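PDB 4EWC: putative nucleoprotein from Infectious salmon anemia virus, which encapsidates the negative-strand viral RNA, protecting it from nucleases, and forms with it the ribonucleoprotein that serves as template for transcription and replication. Local coordinates for residues A[105-110]-A[297-302]; A[180-185]-A[267-272]; A[347-352]-A[380-385]. All blocks are in the same frame, centred on the assembly; numbering follows the deposited sequence.

Contacts 1 and 2 are neighbours near the centre of the folded chain, their centres about 12 Å apart, whereas the centre of contact 3 lies farther out, about 20 Å from that of the chain. The first two touch through Leu-269, near the end of helix 253-269: its CD2 meets the guanidinium end of Arg-182 in contact 2, and its CD1 packs on Asn-299, Ile-300 and Pro-301 of contact 1. All three are partly buried, but their chemistry differs. Contact 1 is mostly packing of a ring and an aliphatic chain on a turn, contact 2 pairs a salt bridge with an apolar touch, and contact 3, where the second subunit approaches, relies on side chains bonded to backbone carbonyls.

Contact 1. Residues A[105-110]-A[297-302]; sequences DNFSKE and GANIPS
A type I beta turn, Gly-297 to Ile-300, docks against helix 96-114 through Phe-107 and Glu-110, one helical turn apart. The Phe-107 ring reaches the turn because its CG stands anti to the backbone N (chi1 -168°), and its CE1 comes to 3.3 Å from CG of Asn-299. Ring and amide are inclined 45° to each other, neither stacked nor perpendicular. Farther along the ring, CZ meets the methyl CB of Ala-298 at 4.0 Å.

Glu-110 lies over the last part of the turn. Its chain bends at chi2 (49°), laying CG 3.3 Å from the carbonyl O of Asn-299 and carrying the carboxylate on toward Pro-301. There OE2 receives a weak hydrogen bond from Ser-302 N at 3.4 Å. Pro-301 is the N-cap residue of helix 302-305, so the negative group sits by the first turn of that helix, a placement its dipole would be expected to favour. The turn itself is closed by Ile-300 N bonded to Gly-297 O (2.9 Å).

One turn farther on, Asn-114 ND2 bonds the carbonyls of Ala-298 and Ile-300. The arrangement is that of a type I turn packed against the side of helix 96-114, just before the N-cap of helix 302-305.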
ATOM      1  N   ASP A 105     -22.072 -11.504  20.843  1.00 82.32           N
ATOM      2  CA  ASP A 105     -23.032 -12.550  21.208  1.00 81.29           C
ATOM      3  C   ASP A 105     -24.035 -12.820  20.086  1.00 79.95           C
ATOM      4  O   ASP A 105     -24.409 -13.967  19.838  1.00 77.92           O
ATOM      5  CB  ASP A 105     -23.780 -12.186  22.494  1.00 81.77           C
ATOM      6  CG  ASP A 105     -23.084 -12.701  23.748  1.00 87.94           C
ATOM      7  OD1 ASP A 105     -22.390 -13.747  23.684  1.00 81.42           O
ATOM      8  OD2 ASP A 105     -23.243 -12.058  24.812  1.00 89.35           O
ATOM      9  N   ASN A 106     -24.459 -11.755  19.412  1.00 77.97           N
ATOM     10  CA  ASN A 106     -25.379 -11.866  18.288  1.00 80.30           C
ATOM     11  C   ASN A 106     -24.719 -12.501  17.060  1.00 77.06           C
ATOM     12  O   ASN A 106     -25.262 -13.433  16.460  1.00 69.72           O
ATOM     13  CB  ASN A 106     -25.950 -10.488  17.924  1.00 84.31           C
ATOM     14  CG  ASN A 106     -26.871  -9.931  19.003  1.00 89.82           C
ATOM     15  OD1 ASN A 106     -27.439 -10.687  19.799  1.00 92.37           O
ATOM     16  ND2 ASN A 106     -27.022  -8.606  19.034  1.00 87.40           N
ATOM     17  N   PHE A 107     -23.547 -11.977  16.705  1.00 77.38           N
ATOM     18  CA  PHE A 107     -22.696 -12.532  15.650  1.00 71.06           C
ATOM     19  C   PHE A 107     -22.471 -14.024  15.857  1.00 67.14           C
ATOM     20  O   PHE A 107     -22.669 -14.813  14.931  1.00 65.57           O
ATOM     21  CB  PHE A 107     -21.355 -11.788  15.629  1.00 70.25           C
ATOM     22  CG  PHE A 107     -20.505 -12.061  14.412  1.00 62.85           C
ATOM     23  CD1 PHE A 107     -20.737 -11.404  13.217  1.00 60.22           C
ATOM     24  CD2 PHE A 107     -19.437 -12.921  14.485  1.00 61.54           C
ATOM     25  CE1 PHE A 107     -19.942 -11.633  12.114  1.00 56.56           C
ATOM     26  CE2 PHE A 107     -18.649 -13.149  13.382  1.00 57.75           C
ATOM     27  CZ  PHE A 107     -18.900 -12.509  12.198  1.00 57.15           C
ATOM     28  N   SER A 108     -22.082 -14.404  17.077  1.00 69.11           N
ATOM     29  CA  SER A 108     -21.791 -15.809  17.399  1.00 69.80           C
ATOM     30  C   SER A 108     -23.023 -16.703  17.340  1.00 67.82           C
ATOM     31  O   SER A 108     -22.928 -17.856  16.961  1.00 65.80           O
ATOM     32  CB  SER A 108     -21.147 -15.944  18.775  1.00 67.00           C
ATOM     33  OG  SER A 108     -19.853 -15.395  18.761  1.00 75.82           O
ATOM     34  N   LYS A 109     -24.176 -16.172  17.735  1.00 71.85           N
ATOM     35  CA  LYS A 109     -25.426 -16.923  17.667  1.00 68.87           C
ATOM     36  C   LYS A 109     -25.776 -17.161  16.204  1.00 68.64           C
ATOM     37  O   LYS A 109     -26.208 -18.248  15.814  1.00 66.71           O
ATOM     38  CB  LYS A 109     -26.570 -16.162  18.351  1.00 72.20           C
ATOM     39  CG  LYS A 109     -27.774 -17.035  18.722  1.00 68.53           C
ATOM     40  CD  LYS A 109     -29.107 -16.339  18.452  1.00 78.61           C
ATOM     41  CE  LYS A 109     -29.395 -16.217  16.948  1.00 85.11           C
ATOM     42  NZ  LYS A 109     -30.789 -15.758  16.649  1.00 75.26           N
ATOM     43  N   GLU A 110     -25.591 -16.136  15.387  1.00 66.62           N
ATOM     44  CA  GLU A 110     -25.917 -16.281  13.984  1.00 68.88           C
ATOM     45  C   GLU A 110     -24.938 -17.226  13.307  1.00 62.30           C
ATOM     46  O   GLU A 110     -25.343 -18.046  12.503  1.00 59.75           O
ATOM     47  CB  GLU A 110     -25.980 -14.920  13.265  1.00 64.06           C
ATOM     48  CG  GLU A 110     -26.772 -15.001  11.980  1.00 67.53           C
ATOM     49  CD  GLU A 110     -28.120 -15.696  12.178  1.00 72.85           C
ATOM     50  OE1 GLU A 110     -28.935 -15.160  12.970  1.00 75.52           O
ATOM     51  OE2 GLU A 110     -28.355 -16.777  11.569  1.00 65.94           O
ATOM     52  N   GLY A 297     -18.790 -13.311   6.157  1.00 41.41           N
ATOM     53  CA  GLY A 297     -20.220 -13.552   6.072  1.00 41.32           C
ATOM     54  C   GLY A 297     -20.779 -14.562   7.050  1.00 48.11           C
ATOM     55  O   GLY A 297     -21.936 -14.974   6.929  1.00 48.14           O
ATOM     56  N   ALA A 298     -19.958 -14.960   8.018  1.00 47.10           N
ATOM     57  CA  ALA A 298     -20.378 -15.852   9.110  1.00 48.76           C
ATOM     58  C   ALA A 298     -21.750 -15.517   9.772  1.00 53.16           C
ATOM     59  O   ALA A 298     -22.454 -16.412  10.244  1.00 53.33           O
ATOM     60  CB  ALA A 298     -19.284 -15.928  10.153  1.00 45.33           C
ATOM     61  N   ASN A 299     -22.128 -14.242   9.786  1.00 50.26           N
ATOM     62  CA  ASN A 299     -23.395 -13.834  10.382  1.00 54.83           C
ATOM     63  C   ASN A 299     -24.552 -13.614   9.390  1.00 58.41           C
ATOM     64  O   ASN A 299     -25.555 -12.964   9.735  1.00 56.93           O
ATOM     65  CB  ASN A 299     -23.199 -12.535  11.166  1.00 54.77           C
ATOM     66  CG  ASN A 299     -22.676 -11.413  10.293  1.00 55.32           C
ATOM     67  OD1 ASN A 299     -21.939 -11.659   9.324  1.00 57.35           O
ATOM     68  ND2 ASN A 299     -23.043 -10.176  10.623  1.00 56.96           N
ATOM     69  N   ILE A 300     -24.417 -14.106   8.159  1.00 52.32           N
ATOM     70  CA  ILE A 300     -25.534 -14.049   7.225  1.00 51.00           C
ATOM     71  C   ILE A 300     -26.600 -15.000   7.734  1.00 52.38           C
ATOM     72  O   ILE A 300     -26.297 -16.142   8.059  1.00 52.21           O
ATOM     73  CB  ILE A 300     -25.135 -14.468   5.814  1.00 46.27           C
ATOM     74  CG1 ILE A 300     -24.223 -13.419   5.193  1.00 47.19           C
ATOM     75  CG2 ILE A 300     -26.353 -14.672   4.958  1.00 47.68           C
ATOM     76  CD1 ILE A 300     -23.556 -13.882   3.927  1.00 44.26           C
ATOM     77  N   PRO A 301     -27.849 -14.518   7.838  1.00 54.81           N
ATOM     78  CA  PRO A 301     -28.991 -15.292   8.343  1.00 54.49           C
ATOM     79  C   PRO A 301     -29.124 -16.648   7.651  1.00 54.69           C
ATOM     80  O   PRO A 301     -29.219 -16.709   6.420  1.00 53.30           O
ATOM     81  CB  PRO A 301     -30.188 -14.388   8.028  1.00 48.09           C
ATOM     82  CG  PRO A 301     -29.631 -13.013   8.020  1.00 44.57           C
ATOM     83  CD  PRO A 301     -28.230 -13.134   7.494  1.00 51.88           C
ATOM     84  N   SER A 302     -29.140 -17.719   8.443  1.00 53.33           N
ATOM     85  CA  SER A 302     -29.030 -19.080   7.911  1.00 56.00           C
ATOM     86  C   SER A 302     -30.090 -19.471   6.875  1.00 53.81           C
ATOM     87  O   SER A 302     -29.814 -20.283   5.992  1.00 56.54           O
ATOM     88  CB  SER A 302     -29.011 -20.097   9.049  1.00 62.59           C
ATOM     89  OG  SER A 302     -30.305 -20.288   9.571  1.00 77.95           O
TER

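Contact 2. Residues A[180-185]-A[267-272]; sequences IMRILA and SVLSAD. Unlike the reference sequence in segment 180-185: Met-181 (reference Ile).
Arg-182 and Asp-272 meet in a salt bridge, the guanidinium coming end-on to the carboxylate. Both terminal nitrogens converge on one oxygen: NH1 lies 3.0 Å and NH2 2.8 Å from Asp-272 OD2, which takes both hydrogens on its syn side. The NH2 bond is the straighter of the two, at 152°. OD2 lies in the plane of the guanidinium, and the carboxylate is turned only 23° from that plane. The other oxygen, OD1, is 2.6 Å from NH2 in a weak, more bent bond, so OD2 takes two bonds and OD1 a single weak one from this arginine.

Arg-182 gets there by running extended from CG to NE, after a first torsion (chi1 -79°) that sets CG beside the backbone N. At its end it crosses Leu-269 obliquely, CD2 of the leucine 3.3 Å from NH1. A separate apolar touch comes from the preceding residue: CG of Met-181, present as selenomethionine, packs at 3.9 Å on CG2 of Val-268, the two side chains crossing at a slant.

Asp-272 OD1 has a further weak bond from Thr-479 OG1, and NH1 of Arg-182 lies near Lys-480 NZ, part of a probable nuclear localization signal. Near the end of helix 253-269, Ser-270 OG bonds back to Ser-267 O. Val-268 and Leu-269 bring in helix 253-269, where Met-181 also meets Met-261, Ile-264 and Met-265, and Arg-182 reaches past it to Asp-272 of helix 272-275. Ile-183 and Leu-184 of helix 174-188 pack on helices 142-162 and 226-236.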
ATOM      1  N   ILE A 180     -32.837  -0.424   6.984  1.00 43.72           N
ATOM      2  CA  ILE A 180     -33.979  -0.966   6.254  1.00 44.65           C
ATOM      3  C   ILE A 180     -33.771  -2.448   5.875  1.00 48.20           C
ATOM      4  O   ILE A 180     -34.642  -3.287   6.107  1.00 46.17           O
ATOM      5  CB  ILE A 180     -34.318  -0.060   5.033  1.00 46.41           C
ATOM      6  CG1 ILE A 180     -35.014   1.217   5.535  1.00 51.11           C
ATOM      7  CG2 ILE A 180     -35.180  -0.769   4.013  1.00 40.10           C
ATOM      8  CD1 ILE A 180     -35.050   2.368   4.536  1.00 46.00           C
HETATM    9  N   MSE A 181     -32.606  -2.785   5.330  1.00 48.12           N
HETATM   10  CA  MSE A 181     -32.315  -4.182   5.019  1.00 49.29           C
HETATM   11  C   MSE A 181     -32.278  -5.082   6.268  1.00 45.77           C
HETATM   12  O   MSE A 181     -32.684  -6.242   6.216  1.00 44.74           O
HETATM   13  CB  MSE A 181     -30.987  -4.328   4.265  1.00 45.34           C
HETATM   14  CG  MSE A 181     -30.968  -3.843   2.856  1.00 39.10           C
HETATM   15 SE   MSE A 181     -32.445  -4.544   1.747  0.71 48.75          SE
HETATM   16  CE  MSE A 181     -32.334  -6.457   2.032  1.00 39.68           C
ATOM     17  N   ARG A 182     -31.760  -4.555   7.370  1.00 45.56           N
ATOM     18  CA  ARG A 182     -31.619  -5.345   8.584  1.00 48.36           C
ATOM     19  C   ARG A 182     -32.991  -5.658   9.135  1.00 47.92           C
ATOM     20  O   ARG A 182     -33.258  -6.779   9.572  1.00 48.42           O
ATOM     21  CB  ARG A 182     -30.776  -4.610   9.631  1.00 51.97           C
ATOM     22  CG  ARG A 182     -29.287  -4.690   9.392  1.00 48.79           C
ATOM     23  CD  ARG A 182     -28.526  -3.862  10.424  1.00 54.57           C
ATOM     24  NE  ARG A 182     -27.140  -3.603  10.016  1.00 63.32           N
ATOM     25  CZ  ARG A 182     -26.115  -4.432  10.241  1.00 70.43           C
ATOM     26  NH1 ARG A 182     -26.311  -5.586  10.875  1.00 68.91           N
ATOM     27  NH2 ARG A 182     -24.888  -4.108   9.835  1.00 62.06           N
ATOM     28  N   ILE A 183     -33.861  -4.656   9.110  1.00 46.68           N
ATOM     29  CA  ILE A 183     -35.227  -4.844   9.568  1.00 46.96           C
ATOM     30  C   ILE A 183     -35.996  -5.747   8.603  1.00 50.08           C
ATOM     31  O   ILE A 183     -36.816  -6.575   9.012  1.00 48.95           O
ATOM     32  CB  ILE A 183     -35.940  -3.497   9.809  1.00 48.77           C
ATOM     33  CG1 ILE A 183     -37.192  -3.699  10.646  1.00 51.28           C
ATOM     34  CG2 ILE A 183     -36.267  -2.792   8.526  1.00 52.10           C
ATOM     35  CD1 ILE A 183     -36.878  -4.158  12.038  1.00 56.37           C
ATOM     36  N   LEU A 184     -35.702  -5.603   7.318  1.00 50.57           N
ATOM     37  CA  LEU A 184     -36.327  -6.443   6.313  1.00 48.27           C
ATOM     38  C   LEU A 184     -35.966  -7.894   6.560  1.00 47.68           C
ATOM     39  O   LEU A 184     -36.841  -8.750   6.626  1.00 46.58           O
ATOM     40  CB  LEU A 184     -35.885  -6.028   4.918  1.00 44.83           C
ATOM     41  CG  LEU A 184     -36.342  -6.907   3.750  1.00 45.81           C
ATOM     42  CD1 LEU A 184     -37.779  -7.382   3.898  1.00 44.89           C
ATOM     43  CD2 LEU A 184     -36.193  -6.133   2.467  1.00 45.25           C
ATOM     44  N   ALA A 185     -34.669  -8.155   6.691  1.00 49.32           N
ATOM     45  CA  ALA A 185     -34.190  -9.496   7.003  1.00 52.30           C
ATOM     46  C   ALA A 185     -34.890 -10.020   8.256  1.00 53.42           C
ATOM     47  O   ALA A 185     -35.340 -11.167   8.301  1.00 58.01           O
ATOM     48  CB  ALA A 185     -32.684  -9.498   7.185  1.00 43.17           C
ATOM     49  N   SER A 267     -23.484  -8.290   1.417  1.00 42.59           N
ATOM     50  CA  SER A 267     -22.948  -6.953   1.213  1.00 39.43           C
ATOM     51  C   SER A 267     -23.193  -6.059   2.434  1.00 42.93           C
ATOM     52  O   SER A 267     -22.276  -5.422   2.939  1.00 43.26           O
ATOM     53  CB  SER A 267     -23.527  -6.345  -0.041  1.00 36.09           C
ATOM     54  OG  SER A 267     -23.065  -7.008  -1.184  1.00 38.52           O
ATOM     55  N   VAL A 268     -24.427  -6.044   2.918  1.00 40.65           N
ATOM     56  CA  VAL A 268     -24.831  -5.125   3.981  1.00 44.84           C
ATOM     57  C   VAL A 268     -24.101  -5.426   5.281  1.00 52.78           C
ATOM     58  O   VAL A 268     -23.659  -4.514   6.003  1.00 53.55           O
ATOM     59  CB  VAL A 268     -26.359  -5.207   4.228  1.00 44.64           C
ATOM     60  CG1 VAL A 268     -26.721  -4.793   5.634  1.00 49.09           C
ATOM     61  CG2 VAL A 268     -27.100  -4.383   3.207  1.00 46.85           C
ATOM     62  N   LEU A 269     -23.950  -6.719   5.559  1.00 47.73           N
ATOM     63  CA  LEU A 269     -23.382  -7.164   6.818  1.00 46.91           C
ATOM     64  C   LEU A 269     -21.857  -7.146   6.827  1.00 49.72           C
ATOM     65  O   LEU A 269     -21.257  -7.257   7.887  1.00 53.72           O
ATOM     66  CB  LEU A 269     -23.856  -8.575   7.140  1.00 46.62           C
ATOM     67  CG  LEU A 269     -25.335  -8.718   7.416  1.00 50.15           C
ATOM     68  CD1 LEU A 269     -25.626 -10.163   7.746  1.00 52.24           C
ATOM     69  CD2 LEU A 269     -25.774  -7.799   8.534  1.00 47.25           C
ATOM     70  N   SER A 270     -21.227  -7.021   5.663  1.00 47.01           N
ATOM     71  CA  SER A 270     -19.770  -7.094   5.614  1.00 46.93           C
ATOM     72  C   SER A 270     -19.095  -5.907   6.318  1.00 49.31           C
ATOM     73  O   SER A 270     -17.937  -5.988   6.719  1.00 54.02           O
ATOM     74  CB  SER A 270     -19.249  -7.290   4.178  1.00 45.02           C
ATOM     75  OG  SER A 270     -19.614  -6.217   3.334  1.00 51.09           O
ATOM     76  N   ALA A 271     -19.837  -4.823   6.516  1.00 52.82           N
ATOM     77  CA  ALA A 271     -19.300  -3.664   7.217  1.00 49.52           C
ATOM     78  C   ALA A 271     -19.134  -3.967   8.694  1.00 55.87           C
ATOM     79  O   ALA A 271     -18.231  -3.438   9.341  1.00 58.77           O
ATOM     80  CB  ALA A 271     -20.183  -2.444   7.016  1.00 54.46           C
ATOM     81  N   ASP A 272     -19.986  -4.831   9.234  1.00 55.25           N
ATOM     82  CA  ASP A 272     -19.830  -5.256  10.625  1.00 50.17           C
ATOM     83  C   ASP A 272     -18.550  -6.019  10.847  1.00 54.55           C
ATOM     84  O   ASP A 272     -17.929  -5.908  11.905  1.00 58.60           O
ATOM     85  CB  ASP A 272     -21.000  -6.114  11.077  1.00 51.15           C
ATOM     86  CG  ASP A 272     -22.338  -5.446  10.825  1.00 70.80           C
ATOM     87  OD1 ASP A 272     -22.379  -4.207  10.596  1.00 66.72           O
ATOM     88  OD2 ASP A 272     -23.360  -6.174  10.857  1.00 72.59           O
TER

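Contact 3. Residues A[347-352]-A[380-385]; sequences CRTEEQ and LIDPPR
Gln-352 and Asp-382 join the capped start of helix 350-358 to the stretch that leaves helix 369-381, within the helical bundle of the nucleoprotein. The Gln-352 side chain runs extended beyond CG and points its amide at the backbone of Asp-382: NE2 donates to Asp-382 O at 2.8 Å in a nearly straight bond (166°), with the acceptor close to the amide plane. The same NE2 also has a weak bond with Ser-378 OG. The amide is further placed by Thr-349, the N-cap residue, whose OG1 donates to Gln-352 OE1 at 2.6 Å from above the plane of that carbonyl and weakly accepts from Gln-352 N.

Thr-349 and Asp-382 cross at about a right angle, methyl CG2 of the threonine lying 3.6 Å from CG of the carboxylate. The charge of Asp-382 is turned to Arg-563, its salt-bridge partner on helix 550-564. The Gln-352 amide and the Asp-382 carboxylate are turned 67° against each other.

Two arginines make the outer part. Arg-348 bends at chi3 (59°), which brings NH1 round to Pro-383 O at 2.9 Å, in the carbonyl plane but somewhat tilted from the guanidinium. Arg-385 lies against it obliquely: CG of Arg-348 sits over the centre of one face of the Arg-385 guanidinium, and the two guanidinium planes are almost perpendicular. Arg-385 NE is bonded to Gly-345 O. Gly-523 and Gly-524 of the second subunit pack on Pro-383 and Arg-348. A water bridges the two segments, accepting from Arg-348 N at 2.7 Å and lying 2.9 Å from Pro-383 O and 3.1 Å from Gln-352 OE1.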
ATOM      1  N   CYS A 347     -12.961 -26.437  -2.950  1.00 44.18           N
ATOM      2  CA  CYS A 347     -11.563 -26.377  -3.323  1.00 46.66           C
ATOM      3  C   CYS A 347     -11.372 -26.081  -4.801  1.00 49.58           C
ATOM      4  O   CYS A 347     -12.117 -26.564  -5.655  1.00 51.77           O
ATOM      5  CB  CYS A 347     -10.842 -27.672  -2.964  1.00 46.65           C
ATOM      6  SG  CYS A 347     -10.828 -28.024  -1.243  1.00 44.86           S
ATOM      7  N   ARG A 348     -10.342 -25.291  -5.082  1.00 46.45           N
ATOM      8  CA  ARG A 348     -10.053 -24.836  -6.427  1.00 49.29           C
ATOM      9  C   ARG A 348      -8.661 -25.261  -6.863  1.00 53.43           C
ATOM     10  O   ARG A 348      -8.257 -25.005  -8.001  1.00 55.90           O
ATOM     11  CB  ARG A 348     -10.200 -23.339  -6.515  1.00 49.76           C
ATOM     12  CG  ARG A 348     -11.642 -22.890  -6.367  1.00 58.07           C
ATOM     13  CD  ARG A 348     -11.735 -21.414  -6.028  1.00 57.43           C
ATOM     14  NE  ARG A 348     -11.107 -20.569  -7.028  1.00 53.80           N
ATOM     15  CZ  ARG A 348      -9.940 -19.950  -6.859  1.00 66.46           C
ATOM     16  NH1 ARG A 348      -9.258 -20.074  -5.719  1.00 51.59           N
ATOM     17  NH2 ARG A 348      -9.451 -19.195  -7.839  1.00 74.88           N
ATOM     18  N   THR A 349      -7.930 -25.902  -5.960  1.00 47.64           N
ATOM     19  CA  THR A 349      -6.728 -26.601  -6.354  1.00 49.31           C
ATOM     20  C   THR A 349      -6.825 -28.053  -5.914  1.00 50.01           C
ATOM     21  O   THR A 349      -7.519 -28.370  -4.948  1.00 50.18           O
ATOM     22  CB  THR A 349      -5.451 -25.965  -5.765  1.00 52.17           C
ATOM     23  OG1 THR A 349      -5.398 -26.193  -4.348  1.00 50.48           O
ATOM     24  CG2 THR A 349      -5.393 -24.469  -6.071  1.00 43.46           C
ATOM     25  N   GLU A 350      -6.131 -28.934  -6.628  1.00 54.81           N
ATOM     26  CA  GLU A 350      -6.203 -30.371  -6.362  1.00 47.91           C
ATOM     27  C   GLU A 350      -5.599 -30.678  -5.013  1.00 48.63           C
ATOM     28  O   GLU A 350      -6.073 -31.549  -4.287  1.00 47.32           O
ATOM     29  CB  GLU A 350      -5.465 -31.155  -7.444  1.00 49.51           C
ATOM     30  CG  GLU A 350      -5.455 -32.659  -7.201  1.00 51.42           C
ATOM     31  CD  GLU A 350      -6.835 -33.281  -7.380  1.00 50.54           C
ATOM     32  OE1 GLU A 350      -7.783 -32.539  -7.708  1.00 50.14           O
ATOM     33  OE2 GLU A 350      -6.967 -34.505  -7.193  1.00 47.89           O
ATOM     34  N   GLU A 351      -4.534 -29.952  -4.706  1.00 48.54           N
ATOM     35  CA  GLU A 351      -3.849 -30.092  -3.438  1.00 47.39           C
ATOM     36  C   GLU A 351      -4.809 -29.970  -2.260  1.00 51.84           C
ATOM     37  O   GLU A 351      -4.759 -30.755  -1.329  1.00 52.32           O
ATOM     38  CB  GLU A 351      -2.761 -29.031  -3.332  1.00 59.04           C
ATOM     39  CG  GLU A 351      -2.152 -28.889  -1.946  1.00 58.58           C
ATOM     40  CD  GLU A 351      -1.286 -30.057  -1.560  1.00 69.62           C
ATOM     41  OE1 GLU A 351      -0.487 -30.523  -2.410  1.00 73.68           O
ATOM     42  OE2 GLU A 351      -1.392 -30.514  -0.398  1.00 76.53           O
ATOM     43  N   GLN A 352      -5.686 -28.974  -2.310  1.00 54.85           N
ATOM     44  CA  GLN A 352      -6.672 -28.775  -1.261  1.00 48.83           C
ATOM     45  C   GLN A 352      -7.723 -29.890  -1.246  1.00 51.75           C
ATOM     46  O   GLN A 352      -8.211 -30.277  -0.185  1.00 52.53           O
ATOM     47  CB  GLN A 352      -7.304 -27.413  -1.408  1.00 43.38           C
ATOM     48  CG  GLN A 352      -6.321 -26.306  -1.099  1.00 45.77           C
ATOM     49  CD  GLN A 352      -6.709 -24.938  -1.656  1.00 45.31           C
ATOM     50  OE1 GLN A 352      -7.014 -24.785  -2.838  1.00 44.22           O
ATOM     51  NE2 GLN A 352      -6.673 -23.930  -0.795  1.00 48.56           N
ATOM     52  N   LEU A 380      -5.649 -19.859   2.906  1.00 47.01           N
ATOM     53  CA  LEU A 380      -5.096 -18.515   2.876  1.00 46.97           C
ATOM     54  C   LEU A 380      -4.299 -18.263   1.601  1.00 43.15           C
ATOM     55  O   LEU A 380      -4.259 -17.148   1.106  1.00 38.08           O
ATOM     56  CB  LEU A 380      -4.167 -18.280   4.065  1.00 45.05           C
ATOM     57  CG  LEU A 380      -4.688 -18.484   5.475  1.00 49.11           C
ATOM     58  CD1 LEU A 380      -3.595 -18.024   6.411  1.00 50.29           C
ATOM     59  CD2 LEU A 380      -6.000 -17.733   5.727  1.00 47.01           C
ATOM     60  N   ILE A 381      -3.632 -19.296   1.107  1.00 42.42           N
ATOM     61  CA  ILE A 381      -2.941 -19.210  -0.168  1.00 44.92           C
ATOM     62  C   ILE A 381      -3.900 -19.236  -1.387  1.00 45.25           C
ATOM     63  O   ILE A 381      -3.769 -18.432  -2.316  1.00 43.35           O
ATOM     64  CB  ILE A 381      -1.923 -20.360  -0.315  1.00 48.42           C
ATOM     65  CG1 ILE A 381      -0.858 -20.282   0.782  1.00 47.04           C
ATOM     66  CG2 ILE A 381      -1.272 -20.348  -1.710  1.00 45.95           C
ATOM     67  CD1 ILE A 381      -0.106 -21.603   0.977  1.00 44.48           C
ATOM     68  N   ASP A 382      -4.845 -20.174  -1.381  1.00 41.62           N
ATOM     69  CA  ASP A 382      -5.789 -20.345  -2.470  1.00 43.55           C
ATOM     70  C   ASP A 382      -7.224 -20.373  -1.960  1.00 47.35           C
ATOM     71  O   ASP A 382      -7.722 -21.442  -1.618  1.00 50.64           O
ATOM     72  CB  ASP A 382      -5.528 -21.669  -3.181  1.00 47.14           C
ATOM     73  CG  ASP A 382      -4.350 -21.609  -4.131  1.00 51.22           C
ATOM     74  OD1 ASP A 382      -4.433 -20.838  -5.119  1.00 48.63           O
ATOM     75  OD2 ASP A 382      -3.349 -22.351  -3.907  1.00 51.08           O
ATOM     76  N   PRO A 383      -7.895 -19.206  -1.923  1.00 43.71           N
ATOM     77  CA  PRO A 383      -9.244 -19.076  -1.339  1.00 45.22           C
ATOM     78  C   PRO A 383     -10.241 -20.130  -1.840  1.00 46.23           C
ATOM     79  O   PRO A 383     -10.147 -20.570  -2.986  1.00 48.97           O
ATOM     80  CB  PRO A 383      -9.703 -17.677  -1.795  1.00 40.80           C
ATOM     81  CG  PRO A 383      -8.458 -16.942  -2.112  1.00 43.02           C
ATOM     82  CD  PRO A 383      -7.411 -17.946  -2.516  1.00 42.70           C
ATOM     83  N   PRO A 384     -11.203 -20.518  -0.990  1.00 49.99           N
ATOM     84  CA  PRO A 384     -12.286 -21.431  -1.395  1.00 47.65           C
ATOM     85  C   PRO A 384     -13.222 -20.760  -2.397  1.00 48.53           C
ATOM     86  O   PRO A 384     -13.130 -19.540  -2.573  1.00 50.95           O
ATOM     87  CB  PRO A 384     -13.035 -21.678  -0.082  1.00 47.71           C
ATOM     88  CG  PRO A 384     -12.799 -20.414   0.713  1.00 44.24           C
ATOM     89  CD  PRO A 384     -11.402 -19.977   0.368  1.00 46.10           C
ATOM     90  N   ARG A 385     -14.114 -21.519  -3.027  1.00 49.31           N
ATOM     91  CA  ARG A 385     -15.067 -20.926  -3.973  1.00 50.22           C
ATOM     92  C   ARG A 385     -15.968 -19.943  -3.257  1.00 50.65           C
ATOM     93  O   ARG A 385     -16.625 -20.288  -2.282  1.00 52.97           O
ATOM     94  CB  ARG A 385     -15.916 -21.994  -4.654  1.00 50.64           C
ATOM     95  CG  ARG A 385     -15.133 -22.923  -5.535  1.00 58.64           C
ATOM     96  CD  ARG A 385     -16.008 -24.020  -6.109  1.00 54.36           C
ATOM     97  NE  ARG A 385     -15.181 -25.041  -6.729  1.00 61.55           N
ATOM     98  CZ  ARG A 385     -14.690 -24.943  -7.960  1.00 75.18           C
ATOM     99  NH1 ARG A 385     -14.954 -23.865  -8.694  1.00 70.34           N
ATOM    100  NH2 ARG A 385     -13.937 -25.921  -8.460  1.00 68.93           N
TER
HETATM  101  O   HOH W   1      -9.811 -23.467  -3.165  1.00 44.80           O